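Local coordinates for zinc-binding protein TroA (Treponema pallidum, PDB 1K0F), which binds zinc with high affinity in the periplasm and delivers it to the membrane permease of the TroABC ABC transporter for import, at residues A[10-15]-A[115-120]; A[102-107]-A[261-266]; A[107-112]-A[174-179]. All blocks are in the same frame, centred on the assembly; numbering follows the deposited sequence.

Overall arrangement
The segments follow the chain in the order 10-15, 102-107, 107-112, 115-120, 174-179 and 261-266, so contacts 1 and 2 cross along the sequence while contact 3 is nested inside the loop closed by contact 2. Contacts 1 and 3 both use helix 107-124; contacts 2 and 3 share Val107, and their centres lie about 8 Å apart. Contact 1 has its centre about 14 Å from that of contact 2 and belongs to the N-terminal lobe, beside its parallel sheet. Contacts 2 and 3 join this lobe to the C-terminal one, next to zinc ligand His102, in a zinc-free structure with the lobes closed together.

Contact 1: A[10-15]-A[115-120]; sequences GMIADA and KAVYES
Val117 of helix 107-124 turns its side chain onto helix 10-20, where it meets Ile12 and Ala15, two residues nearly one turn apart. Already at the branch point the approach is close: Val117 CB stands 4.1 Å from Ala15 CB. From there the two methyls divide the work. CG1, anti to the backbone N (chi1 178°), comes 3.9 Å from Ala15 CB and also reaches the backbone of that residue, 4.1 Å from Ala15 C. CG2, on the branch anti to the carbonyl carbon, lies 4.0 Å from Ala15 CB and 3.9 Å from Ile12 CG2, so it is the methyl that bridges both partners. On the other helix Ile12 offers its short branch to Val117, CG2 lying anti to the backbone N. The small methyl of Ala15 points at the neighbouring helix and lets it come near, the CA atoms of Ala15 and Val117 being 6.7 Å apart. No hydrogen bond joins the segments; the contact is wholly apolar and all three touching residues are buried. Val16 and Ile19 of helix 10-20 also touch Val117. Both Ile12 and Val117 touch Leu56 of strand 54-57, which places the two helices side by side against the parallel sheet of strands 25-28, 4-7, 54-57 and 78-81.

Contact 2: A[102-107]-A[261-266]; sequences HVWFDV and VGMVTH
A buried, largely apolar contact joins the loop between strand 98-99 and helix 107-124 to the C-terminal helix 260-273, close to the empty zinc site between the two lobes. Met263 carries it: its side chain runs out from the helix and ends with the methyl CE 4.3 Å from Phe105 CZ and 4.4 Å from Trp104 CD1, approaching both rings obliquely. Those rings also meet each other, Trp104 NE1 lying 3.4 Å above one face of Phe105, toward the rim. The loop's own backbone packs on the indole as well, with His102 CA 3.6 Å above a face of Trp104. Val264 adds a looser touch, its CG2 4.4 Å from Trp104 O. Two polar atoms of Trp104 have partners nearby: NE1 bonds Ser247 O, and the carbonyl O bonds Tyr260 OH. His102 is a zinc-binding residue of the site, here without metal, and its ring meets those of His37 and His168. With no hydrogen bond between the segments, their cohesion is dispersive and weakly directional, whereas the directional bonds of Trp104 to Ser247 and Tyr260 probably help to fix the indole and its carbonyl beside the metal-binding residues.

Contact 3: A[107-112]-A[174-179]; sequences VKLWSY and FSRAYG
Tyr178 lays the end of its phenol against Val107, the two side chains crossing at about a right angle. The hydroxyl does the touching: Tyr178 OH is 3.3 Å from Val107 CG2 and 3.5 Å from Val107 CB, and it also takes a weak hydrogen bond from Val107 N at 3.0 Å. The bond is bent, 134° at the hydrogen; the amide nitrogen sits at the edge of the ring, near its plane. With chi1 at -39°, CG is anti to the carbonyl carbon of Tyr178, and the ring extends from helix 172-178 across to helix 107-124. Ala177 CB lies 3.3 Å above one ring face, toward the rim, so the preceding residue packs on that face and probably limits how the ring can turn. The stronger polar partner of the phenol is Asp147 on helix 129-156, the long helix that runs through both lobes as the backbone of this family of metal-binding proteins. Accepting from Val107 N is consistent with the hydroxyl giving its proton to Asp147 OD1, which lies close to the N-terminal end of helix 107-124, where Asp106 serves as the N-cap. Axes of the short segments 107-112 and 174-178 pass 10.8 Å apart at 115°, a gap between the two helices that Tyr178 and Arg176 reach across. Farther out, Arg176 reaches toward Leu109, whose CD2 comes obliquely to within 4.4 Å of Arg176 NH2. That nitrogen is hydrogen-bonded to Gln90 O, so one end of the guanidinium is held by Gln90 while the leucine methyl rests beside it.

Contact 1: A[10-15]-A[115-120]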
ATOM      1  N   GLY A  10      -5.490  -5.730   0.110  1.00 17.78           N
ATOM      2  CA  GLY A  10      -5.898  -5.990   1.481  1.00 19.72           C
ATOM      3  C   GLY A  10      -6.189  -4.755   2.320  1.00 21.43           C
ATOM      4  O   GLY A  10      -6.994  -4.804   3.253  1.00 20.78           O
ATOM      5  N   MET A  11      -5.535  -3.649   1.982  1.00 23.35           N
ATOM      6  CA  MET A  11      -5.703  -2.407   2.720  1.00 25.30           C
ATOM      7  C   MET A  11      -7.161  -1.994   2.801  1.00 27.50           C
ATOM      8  O   MET A  11      -7.635  -1.575   3.857  1.00 30.95           O
ATOM      9  CB  MET A  11      -4.880  -1.293   2.079  1.00 24.09           C
ATOM     10  CG  MET A  11      -3.391  -1.369   2.398  1.00 23.74           C
ATOM     11  SD  MET A  11      -2.488  -2.534   1.336  1.00 22.46           S
ATOM     12  CE  MET A  11      -2.140  -1.494  -0.023  1.00 20.86           C
ATOM     13  N   ILE A  12      -7.872  -2.106   1.684  1.00 28.26           N
ATOM     14  CA  ILE A  12      -9.289  -1.751   1.634  1.00 26.03           C
ATOM     15  C   ILE A  12     -10.058  -2.757   2.481  1.00 25.58           C
ATOM     16  O   ILE A  12     -10.897  -2.386   3.304  1.00 24.59           O
ATOM     17  CB  ILE A  12      -9.828  -1.804   0.181  1.00 23.84           C
ATOM     18  CG1 ILE A  12      -9.079  -0.782  -0.682  1.00 23.30           C
ATOM     19  CG2 ILE A  12     -11.330  -1.580   0.176  1.00 21.94           C
ATOM     20  CD1 ILE A  12      -9.745  -0.481  -1.986  1.00 21.86           C
ATOM     21  N   ALA A  13      -9.749  -4.035   2.266  1.00 25.66           N
ATOM     22  CA  ALA A  13     -10.386  -5.131   2.986  1.00 26.10           C
ATOM     23  C   ALA A  13     -10.288  -4.870   4.476  1.00 26.72           C
ATOM     24  O   ALA A  13     -11.215  -5.174   5.235  1.00 26.13           O
ATOM     25  CB  ALA A  13      -9.708  -6.458   2.641  1.00 24.52           C
ATOM     26  N   ASP A  14      -9.164  -4.304   4.905  1.00 25.80           N
ATOM     27  CA  ASP A  14      -9.003  -4.024   6.311  1.00 26.97           C
ATOM     28  C   ASP A  14     -10.007  -2.974   6.734  1.00 27.04           C
ATOM     29  O   ASP A  14     -10.690  -3.129   7.743  1.00 28.37           O
ATOM     30  CB  ASP A  14      -7.605  -3.534   6.626  1.00 28.18           C
ATOM     31  CG  ASP A  14      -7.381  -3.385   8.107  1.00 30.57           C
ATOM     32  OD1 ASP A  14      -7.285  -4.426   8.796  1.00 32.34           O
ATOM     33  OD2 ASP A  14      -7.322  -2.233   8.589  1.00 31.77           O
ATOM     34  N   ALA A  15     -10.103  -1.907   5.955  1.00 24.97           N
ATOM     35  CA  ALA A  15     -11.038  -0.846   6.279  1.00 24.63           C
ATOM     36  C   ALA A  15     -12.453  -1.408   6.323  1.00 25.79           C
ATOM     37  O   ALA A  15     -13.264  -1.014   7.156  1.00 28.19           O
ATOM     38  CB  ALA A  15     -10.938   0.246   5.256  1.00 22.15           C
ATOM     39  N   LYS A 115     -12.646   6.690   4.227  1.00 27.28           N
ATOM     40  CA  LYS A 115     -13.921   7.411   4.259  1.00 26.93           C
ATOM     41  C   LYS A 115     -14.795   6.858   3.142  1.00 24.15           C
ATOM     42  O   LYS A 115     -15.986   6.602   3.327  1.00 22.79           O
ATOM     43  CB  LYS A 115     -13.700   8.919   4.052  1.00 28.47           C
ATOM     44  CG  LYS A 115     -14.910   9.792   4.403  1.00 31.65           C
ATOM     45  CD  LYS A 115     -15.178  10.862   3.351  1.00 34.19           C
ATOM     46  CE  LYS A 115     -15.506  12.195   3.993  1.00 33.91           C
ATOM     47  NZ  LYS A 115     -14.551  13.242   3.526  1.00 40.26           N
ATOM     48  N   ALA A 116     -14.166   6.673   1.984  1.00 22.75           N
ATOM     49  CA  ALA A 116     -14.816   6.136   0.796  1.00 20.22           C
ATOM     50  C   ALA A 116     -15.361   4.740   1.098  1.00 17.33           C
ATOM     51  O   ALA A 116     -16.508   4.430   0.788  1.00 14.92           O
ATOM     52  CB  ALA A 116     -13.814   6.076  -0.355  1.00 19.38           C
ATOM     53  N   VAL A 117     -14.528   3.901   1.697  1.00 16.30           N
ATOM     54  CA  VAL A 117     -14.940   2.547   2.050  1.00 18.67           C
ATOM     55  C   VAL A 117     -16.169   2.593   2.960  1.00 20.12           C
ATOM     56  O   VAL A 117     -17.186   1.952   2.694  1.00 19.45           O
ATOM     57  CB  VAL A 117     -13.821   1.817   2.788  1.00 16.44           C
ATOM     58  CG1 VAL A 117     -14.292   0.445   3.191  1.00 17.51           C
ATOM     59  CG2 VAL A 117     -12.594   1.721   1.905  1.00 16.02           C
ATOM     60  N   TYR A 118     -16.048   3.367   4.034  1.00 21.44           N
ATOM     61  CA  TYR A 118     -17.120   3.523   4.997  1.00 21.99           C
ATOM     62  C   TYR A 118     -18.404   3.963   4.327  1.00 22.85           C
ATOM     63  O   TYR A 118     -19.449   3.346   4.507  1.00 24.08           O
ATOM     64  CB  TYR A 118     -16.722   4.554   6.049  1.00 22.73           C
ATOM     65  CG  TYR A 118     -17.887   5.301   6.675  1.00 22.68           C
ATOM     66  CD1 TYR A 118     -18.736   4.663   7.562  1.00 23.60           C
ATOM     67  CD2 TYR A 118     -18.098   6.642   6.406  1.00 22.39           C
ATOM     68  CE1 TYR A 118     -19.778   5.347   8.178  1.00 23.35           C
ATOM     69  CE2 TYR A 118     -19.134   7.349   7.014  1.00 23.77           C
ATOM     70  CZ  TYR A 118     -19.969   6.695   7.904  1.00 24.25           C
ATOM     71  OH  TYR A 118     -20.971   7.382   8.524  1.00 23.77           O
ATOM     72  N   GLU A 119     -18.325   5.039   3.554  1.00 24.23           N
ATOM     73  CA  GLU A 119     -19.496   5.578   2.868  1.00 25.28           C
ATOM     74  C   GLU A 119     -20.061   4.642   1.797  1.00 25.37           C
ATOM     75  O   GLU A 119     -21.234   4.737   1.441  1.00 26.17           O
ATOM     76  CB  GLU A 119     -19.162   6.935   2.239  1.00 26.43           C
ATOM     77  CG  GLU A 119     -19.250   8.096   3.217  1.00 28.39           C
ATOM     78  CD  GLU A 119     -18.827   9.408   2.603  1.00 28.09           C
ATOM     79  OE1 GLU A 119     -18.924  10.442   3.296  1.00 28.07           O
ATOM     80  OE2 GLU A 119     -18.399   9.402   1.431  1.00 28.79           O
ATOM     81  N   SER A 120     -19.225   3.754   1.270  1.00 24.97           N
ATOM     82  CA  SER A 120     -19.670   2.804   0.257  1.00 23.81           C
ATOM     83  C   SER A 120     -20.492   1.736   0.975  1.00 24.59           C
ATOM     84  O   SER A 120     -21.569   1.330   0.523  1.00 22.16           O
ATOM     85  CB  SER A 120     -18.466   2.146  -0.418  1.00 22.52           C
ATOM     86  OG  SER A 120     -18.113   2.831  -1.600  1.00 22.19           O
TER

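Contact 2: A[102-107]-A[261-266]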
ATOM      1  N   HIS A 102      -0.016   4.971  -4.302  1.00 24.79           N
ATOM      2  CA  HIS A 102       0.298   4.440  -2.980  1.00 22.81           C
ATOM      3  C   HIS A 102      -0.013   5.392  -1.847  1.00 20.56           C
ATOM      4  O   HIS A 102       0.814   5.618  -0.970  1.00 17.26           O
ATOM      5  CB  HIS A 102       1.757   4.032  -2.945  1.00 24.71           C
ATOM      6  CG  HIS A 102       2.147   3.139  -4.078  1.00 28.49           C
ATOM      7  ND1 HIS A 102       2.522   3.623  -5.313  1.00 29.84           N
ATOM      8  CD2 HIS A 102       2.187   1.788  -4.175  1.00 28.86           C
ATOM      9  CE1 HIS A 102       2.778   2.610  -6.122  1.00 31.74           C
ATOM     10  NE2 HIS A 102       2.584   1.484  -5.455  1.00 31.17           N
ATOM     11  N   VAL A 103      -1.228   5.916  -1.864  1.00 20.74           N
ATOM     12  CA  VAL A 103      -1.690   6.868  -0.865  1.00 24.27           C
ATOM     13  C   VAL A 103      -1.930   6.275   0.525  1.00 25.41           C
ATOM     14  O   VAL A 103      -2.028   6.999   1.512  1.00 25.40           O
ATOM     15  CB  VAL A 103      -2.984   7.547  -1.344  1.00 24.64           C
ATOM     16  CG1 VAL A 103      -2.709   8.342  -2.615  1.00 23.55           C
ATOM     17  CG2 VAL A 103      -4.042   6.496  -1.599  1.00 25.18           C
ATOM     18  N   TRP A 104      -2.028   4.958   0.603  1.00 26.92           N
ATOM     19  CA  TRP A 104      -2.253   4.319   1.887  1.00 28.64           C
ATOM     20  C   TRP A 104      -0.995   4.405   2.732  1.00 30.21           C
ATOM     21  O   TRP A 104      -0.905   3.770   3.783  1.00 29.80           O
ATOM     22  CB  TRP A 104      -2.608   2.854   1.689  1.00 29.02           C
ATOM     23  CG  TRP A 104      -1.589   2.153   0.893  1.00 27.17           C
ATOM     24  CD1 TRP A 104      -0.380   1.691   1.328  1.00 25.29           C
ATOM     25  CD2 TRP A 104      -1.658   1.859  -0.500  1.00 26.37           C
ATOM     26  NE1 TRP A 104       0.310   1.124   0.286  1.00 26.00           N
ATOM     27  CE2 TRP A 104      -0.452   1.212  -0.849  1.00 26.30           C
ATOM     28  CE3 TRP A 104      -2.625   2.075  -1.487  1.00 25.46           C
ATOM     29  CZ2 TRP A 104      -0.186   0.782  -2.146  1.00 25.53           C
ATOM     30  CZ3 TRP A 104      -2.360   1.651  -2.778  1.00 24.61           C
ATOM     31  CH2 TRP A 104      -1.150   1.010  -3.095  1.00 25.13           C
ATOM     32  N   PHE A 105      -0.011   5.159   2.257  1.00 32.66           N
ATOM     33  CA  PHE A 105       1.219   5.311   3.012  1.00 34.84           C
ATOM     34  C   PHE A 105       1.271   6.675   3.677  1.00 36.44           C
ATOM     35  O   PHE A 105       2.232   7.005   4.366  1.00 37.76           O
ATOM     36  CB  PHE A 105       2.439   5.066   2.130  1.00 34.37           C
ATOM     37  CG  PHE A 105       2.842   3.616   2.069  1.00 34.27           C
ATOM     38  CD1 PHE A 105       2.734   2.808   3.196  1.00 34.14           C
ATOM     39  CD2 PHE A 105       3.288   3.051   0.880  1.00 33.77           C
ATOM     40  CE1 PHE A 105       3.066   1.454   3.139  1.00 33.97           C
ATOM     41  CE2 PHE A 105       3.620   1.704   0.809  1.00 32.05           C
ATOM     42  CZ  PHE A 105       3.505   0.899   1.940  1.00 33.98           C
ATOM     43  N   ASP A 106       0.230   7.469   3.439  1.00 36.83           N
ATOM     44  CA  ASP A 106       0.079   8.757   4.090  1.00 35.52           C
ATOM     45  C   ASP A 106      -1.213   8.542   4.876  1.00 34.13           C
ATOM     46  O   ASP A 106      -2.304   8.829   4.392  1.00 34.10           O
ATOM     47  CB  ASP A 106      -0.096   9.904   3.095  1.00 37.35           C
ATOM     48  CG  ASP A 106      -0.192  11.263   3.787  1.00 38.41           C
ATOM     49  OD1 ASP A 106      -0.475  11.294   5.008  1.00 38.57           O
ATOM     50  OD2 ASP A 106       0.014  12.301   3.119  1.00 38.81           O
ATOM     51  N   VAL A 107      -1.069   7.986   6.075  1.00 33.29           N
ATOM     52  CA  VAL A 107      -2.189   7.685   6.960  1.00 30.53           C
ATOM     53  C   VAL A 107      -3.257   8.760   6.986  1.00 31.28           C
ATOM     54  O   VAL A 107      -4.442   8.455   7.001  1.00 32.88           O
ATOM     55  CB  VAL A 107      -1.701   7.472   8.395  1.00 28.29           C
ATOM     56  CG1 VAL A 107      -2.862   7.139   9.285  1.00 28.29           C
ATOM     57  CG2 VAL A 107      -0.653   6.384   8.433  1.00 25.01           C
ATOM     58  N   VAL A 261      -3.059  -0.940   9.885  1.00 26.98           N
ATOM     59  CA  VAL A 261      -2.363  -0.496  11.079  1.00 28.01           C
ATOM     60  C   VAL A 261      -1.066  -1.253  11.320  1.00 27.10           C
ATOM     61  O   VAL A 261       0.008  -0.655  11.343  1.00 28.34           O
ATOM     62  CB  VAL A 261      -3.274  -0.655  12.322  1.00 31.27           C
ATOM     63  CG1 VAL A 261      -2.436  -0.790  13.601  1.00 30.37           C
ATOM     64  CG2 VAL A 261      -4.218   0.533  12.414  1.00 31.37           C
ATOM     65  N   GLY A 262      -1.169  -2.565  11.504  1.00 25.20           N
ATOM     66  CA  GLY A 262       0.018  -3.361  11.760  1.00 23.24           C
ATOM     67  C   GLY A 262       0.970  -3.424  10.587  1.00 23.23           C
ATOM     68  O   GLY A 262       2.189  -3.388  10.760  1.00 21.83           O
ATOM     69  N   MET A 263       0.425  -3.512   9.383  1.00 22.33           N
ATOM     70  CA  MET A 263       1.254  -3.581   8.192  1.00 24.36           C
ATOM     71  C   MET A 263       2.182  -2.381   8.146  1.00 24.13           C
ATOM     72  O   MET A 263       3.373  -2.511   7.856  1.00 24.18           O
ATOM     73  CB  MET A 263       0.389  -3.583   6.932  1.00 26.29           C
ATOM     74  CG  MET A 263       1.123  -3.096   5.680  1.00 25.11           C
ATOM     75  SD  MET A 263       0.229  -1.822   4.762  1.00 21.82           S
ATOM     76  CE  MET A 263       0.727  -2.230   3.062  1.00 23.95           C
ATOM     77  N   VAL A 264       1.609  -1.211   8.419  1.00 23.54           N
ATOM     78  CA  VAL A 264       2.354   0.047   8.421  1.00 22.20           C
ATOM     79  C   VAL A 264       3.245   0.170   9.664  1.00 22.53           C
ATOM     80  O   VAL A 264       4.322   0.781   9.621  1.00 22.61           O
ATOM     81  CB  VAL A 264       1.394   1.255   8.364  1.00 19.42           C
ATOM     82  CG1 VAL A 264       2.176   2.544   8.471  1.00 19.62           C
ATOM     83  CG2 VAL A 264       0.604   1.218   7.073  1.00 19.24           C
ATOM     84  N   THR A 265       2.794  -0.411  10.774  1.00 20.25           N
ATOM     85  CA  THR A 265       3.576  -0.356  11.987  1.00 18.08           C
ATOM     86  C   THR A 265       4.807  -1.172  11.718  1.00 16.39           C
ATOM     87  O   THR A 265       5.910  -0.790  12.097  1.00 17.39           O
ATOM     88  CB  THR A 265       2.832  -0.962  13.178  1.00 17.57           C
ATOM     89  OG1 THR A 265       1.765  -0.087  13.557  1.00 19.18           O
ATOM     90  CG2 THR A 265       3.772  -1.115  14.352  1.00 17.56           C
ATOM     91  N   HIS A 266       4.618  -2.302  11.051  1.00 16.82           N
ATOM     92  CA  HIS A 266       5.739  -3.159  10.733  1.00 16.20           C
ATOM     93  C   HIS A 266       6.711  -2.377   9.886  1.00 16.60           C
ATOM     94  O   HIS A 266       7.922  -2.439  10.089  1.00 19.14           O
ATOM     95  CB  HIS A 266       5.307  -4.377   9.930  1.00 17.19           C
ATOM     96  CG  HIS A 266       6.400  -4.936   9.072  1.00 16.78           C
ATOM     97  ND1 HIS A 266       7.225  -5.956   9.492  1.00 13.82           N
ATOM     98  CD2 HIS A 266       6.872  -4.540   7.866  1.00 13.34           C
ATOM     99  CE1 HIS A 266       8.153  -6.168   8.575  1.00 13.78           C
ATOM    100  NE2 HIS A 266       7.963  -5.318   7.586  1.00 10.99           N
TER

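Contact 3: A[107-112]-A[174-179]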
ATOM      1  N   VAL A 107      -1.069   7.986   6.075  1.00 33.29           N
ATOM      2  CA  VAL A 107      -2.189   7.685   6.960  1.00 30.53           C
ATOM      3  C   VAL A 107      -3.257   8.760   6.986  1.00 31.28           C
ATOM      4  O   VAL A 107      -4.442   8.455   7.001  1.00 32.88           O
ATOM      5  CB  VAL A 107      -1.701   7.472   8.395  1.00 28.29           C
ATOM      6  CG1 VAL A 107      -2.862   7.139   9.285  1.00 28.29           C
ATOM      7  CG2 VAL A 107      -0.653   6.384   8.433  1.00 25.01           C
ATOM      8  N   LYS A 108      -2.831  10.017   6.993  1.00 31.94           N
ATOM      9  CA  LYS A 108      -3.756  11.140   7.038  1.00 33.77           C
ATOM     10  C   LYS A 108      -4.543  11.318   5.742  1.00 33.30           C
ATOM     11  O   LYS A 108      -5.687  11.773   5.751  1.00 33.04           O
ATOM     12  CB  LYS A 108      -2.976  12.417   7.350  1.00 37.27           C
ATOM     13  CG  LYS A 108      -3.645  13.340   8.354  1.00 41.14           C
ATOM     14  CD  LYS A 108      -3.761  14.763   7.806  1.00 45.00           C
ATOM     15  CE  LYS A 108      -2.802  15.723   8.505  1.00 45.73           C
ATOM     16  NZ  LYS A 108      -3.308  17.126   8.468  1.00 48.84           N
ATOM     17  N   LEU A 109      -3.922  10.970   4.623  1.00 33.43           N
ATOM     18  CA  LEU A 109      -4.559  11.097   3.317  1.00 32.41           C
ATOM     19  C   LEU A 109      -5.273   9.805   2.943  1.00 32.06           C
ATOM     20  O   LEU A 109      -5.976   9.734   1.935  1.00 33.03           O
ATOM     21  CB  LEU A 109      -3.512  11.438   2.259  1.00 32.88           C
ATOM     22  CG  LEU A 109      -3.990  11.532   0.810  1.00 33.91           C
ATOM     23  CD1 LEU A 109      -4.446  12.954   0.512  1.00 35.09           C
ATOM     24  CD2 LEU A 109      -2.864  11.108  -0.122  1.00 33.81           C
ATOM     25  N   TRP A 110      -5.087   8.783   3.765  1.00 30.58           N
ATOM     26  CA  TRP A 110      -5.726   7.504   3.530  1.00 30.15           C
ATOM     27  C   TRP A 110      -7.088   7.538   4.196  1.00 31.08           C
ATOM     28  O   TRP A 110      -7.958   6.730   3.883  1.00 29.55           O
ATOM     29  CB  TRP A 110      -4.890   6.380   4.127  1.00 31.06           C
ATOM     30  CG  TRP A 110      -5.503   5.024   3.978  1.00 28.51           C
ATOM     31  CD1 TRP A 110      -5.893   4.187   4.980  1.00 27.50           C
ATOM     32  CD2 TRP A 110      -5.758   4.335   2.748  1.00 27.86           C
ATOM     33  NE1 TRP A 110      -6.376   3.018   4.452  1.00 27.58           N
ATOM     34  CE2 TRP A 110      -6.310   3.077   3.087  1.00 26.58           C
ATOM     35  CE3 TRP A 110      -5.581   4.653   1.397  1.00 28.97           C
ATOM     36  CZ2 TRP A 110      -6.680   2.138   2.118  1.00 27.82           C
ATOM     37  CZ3 TRP A 110      -5.953   3.719   0.430  1.00 28.56           C
ATOM     38  CH2 TRP A 110      -6.494   2.472   0.801  1.00 27.11           C
ATOM     39  N   SER A 111      -7.265   8.476   5.123  1.00 32.63           N
ATOM     40  CA  SER A 111      -8.539   8.622   5.815  1.00 35.15           C
ATOM     41  C   SER A 111      -9.605   8.881   4.756  1.00 37.10           C
ATOM     42  O   SER A 111     -10.784   8.590   4.956  1.00 36.64           O
ATOM     43  CB  SER A 111      -8.489   9.797   6.791  1.00 35.89           C
ATOM     44  OG  SER A 111      -7.184  10.325   6.880  1.00 37.21           O
ATOM     45  N   TYR A 112      -9.173   9.444   3.629  1.00 40.06           N
ATOM     46  CA  TYR A 112     -10.070   9.733   2.515  1.00 41.79           C
ATOM     47  C   TYR A 112     -10.587   8.390   1.989  1.00 40.68           C
ATOM     48  O   TYR A 112     -11.786   8.112   2.027  1.00 41.50           O
ATOM     49  CB  TYR A 112      -9.318  10.472   1.388  1.00 43.75           C
ATOM     50  CG  TYR A 112      -9.143  11.970   1.575  1.00 46.25           C
ATOM     51  CD1 TYR A 112     -10.041  12.880   1.000  1.00 46.53           C
ATOM     52  CD2 TYR A 112      -8.053  12.482   2.287  1.00 47.08           C
ATOM     53  CE1 TYR A 112      -9.851  14.258   1.129  1.00 46.35           C
ATOM     54  CE2 TYR A 112      -7.856  13.861   2.421  1.00 47.63           C
ATOM     55  CZ  TYR A 112      -8.761  14.741   1.838  1.00 46.54           C
ATOM     56  OH  TYR A 112      -8.572  16.100   1.960  1.00 46.82           O
ATOM     57  N   PHE A 174       4.846   8.348   1.553  1.00 32.58           N
ATOM     58  CA  PHE A 174       5.472   7.996   2.819  1.00 33.07           C
ATOM     59  C   PHE A 174       6.619   8.986   3.042  1.00 33.44           C
ATOM     60  O   PHE A 174       6.824   9.485   4.151  1.00 32.89           O
ATOM     61  CB  PHE A 174       6.002   6.556   2.768  1.00 32.07           C
ATOM     62  CG  PHE A 174       6.787   6.148   3.985  1.00 30.63           C
ATOM     63  CD1 PHE A 174       6.137   5.699   5.132  1.00 28.48           C
ATOM     64  CD2 PHE A 174       8.181   6.228   3.986  1.00 30.04           C
ATOM     65  CE1 PHE A 174       6.863   5.338   6.259  1.00 28.50           C
ATOM     66  CE2 PHE A 174       8.917   5.871   5.105  1.00 28.52           C
ATOM     67  CZ  PHE A 174       8.261   5.426   6.244  1.00 28.52           C
ATOM     68  N   SER A 175       7.349   9.276   1.969  1.00 33.42           N
ATOM     69  CA  SER A 175       8.462  10.203   2.039  1.00 35.12           C
ATOM     70  C   SER A 175       7.934  11.608   2.292  1.00 36.64           C
ATOM     71  O   SER A 175       8.391  12.294   3.207  1.00 37.79           O
ATOM     72  CB  SER A 175       9.262  10.165   0.732  1.00 36.37           C
ATOM     73  OG  SER A 175       8.765  11.090  -0.227  1.00 38.74           O
ATOM     74  N   ARG A 176       6.956  12.024   1.491  1.00 35.96           N
ATOM     75  CA  ARG A 176       6.374  13.354   1.617  1.00 35.62           C
ATOM     76  C   ARG A 176       5.719  13.583   2.976  1.00 36.58           C
ATOM     77  O   ARG A 176       5.759  14.689   3.514  1.00 35.42           O
ATOM     78  CB  ARG A 176       5.343  13.575   0.506  1.00 34.95           C
ATOM     79  CG  ARG A 176       4.529  14.849   0.653  1.00 35.13           C
ATOM     80  CD  ARG A 176       3.611  15.051  -0.537  1.00 37.01           C
ATOM     81  NE  ARG A 176       2.257  14.590  -0.252  1.00 40.18           N
ATOM     82  CZ  ARG A 176       1.196  14.841  -1.016  1.00 40.68           C
ATOM     83  NH1 ARG A 176       1.323  15.555  -2.125  1.00 41.16           N
ATOM     84  NH2 ARG A 176       0.001  14.381  -0.663  1.00 40.64           N
ATOM     85  N   ALA A 177       5.147  12.523   3.540  1.00 39.17           N
ATOM     86  CA  ALA A 177       4.440  12.606   4.818  1.00 40.21           C
ATOM     87  C   ALA A 177       5.315  12.643   6.055  1.00 41.81           C
ATOM     88  O   ALA A 177       5.170  13.529   6.894  1.00 43.09           O
ATOM     89  CB  ALA A 177       3.455  11.453   4.939  1.00 38.79           C
ATOM     90  N   TYR A 178       6.229  11.686   6.158  1.00 43.44           N
ATOM     91  CA  TYR A 178       7.091  11.588   7.324  1.00 43.77           C
ATOM     92  C   TYR A 178       8.573  11.891   7.091  1.00 44.30           C
ATOM     93  O   TYR A 178       9.410  11.610   7.954  1.00 45.38           O
ATOM     94  CB  TYR A 178       6.898  10.199   7.934  1.00 44.32           C
ATOM     95  CG  TYR A 178       5.447   9.770   7.877  1.00 44.59           C
ATOM     96  CD1 TYR A 178       4.542  10.172   8.860  1.00 45.03           C
ATOM     97  CD2 TYR A 178       4.960   9.024   6.802  1.00 45.19           C
ATOM     98  CE1 TYR A 178       3.187   9.851   8.774  1.00 44.07           C
ATOM     99  CE2 TYR A 178       3.604   8.697   6.708  1.00 44.34           C
ATOM    100  CZ  TYR A 178       2.727   9.117   7.696  1.00 43.95           C
ATOM    101  OH  TYR A 178       1.389   8.821   7.603  1.00 44.63           O
ATOM    102  N   GLY A 179       8.886  12.468   5.931  1.00 44.60           N
ATOM    103  CA  GLY A 179      10.261  12.835   5.610  1.00 44.74           C
ATOM    104  C   GLY A 179      11.279  11.714   5.491  1.00 44.39           C
ATOM    105  O   GLY A 179      11.971  11.373   6.450  1.00 43.39           O
TER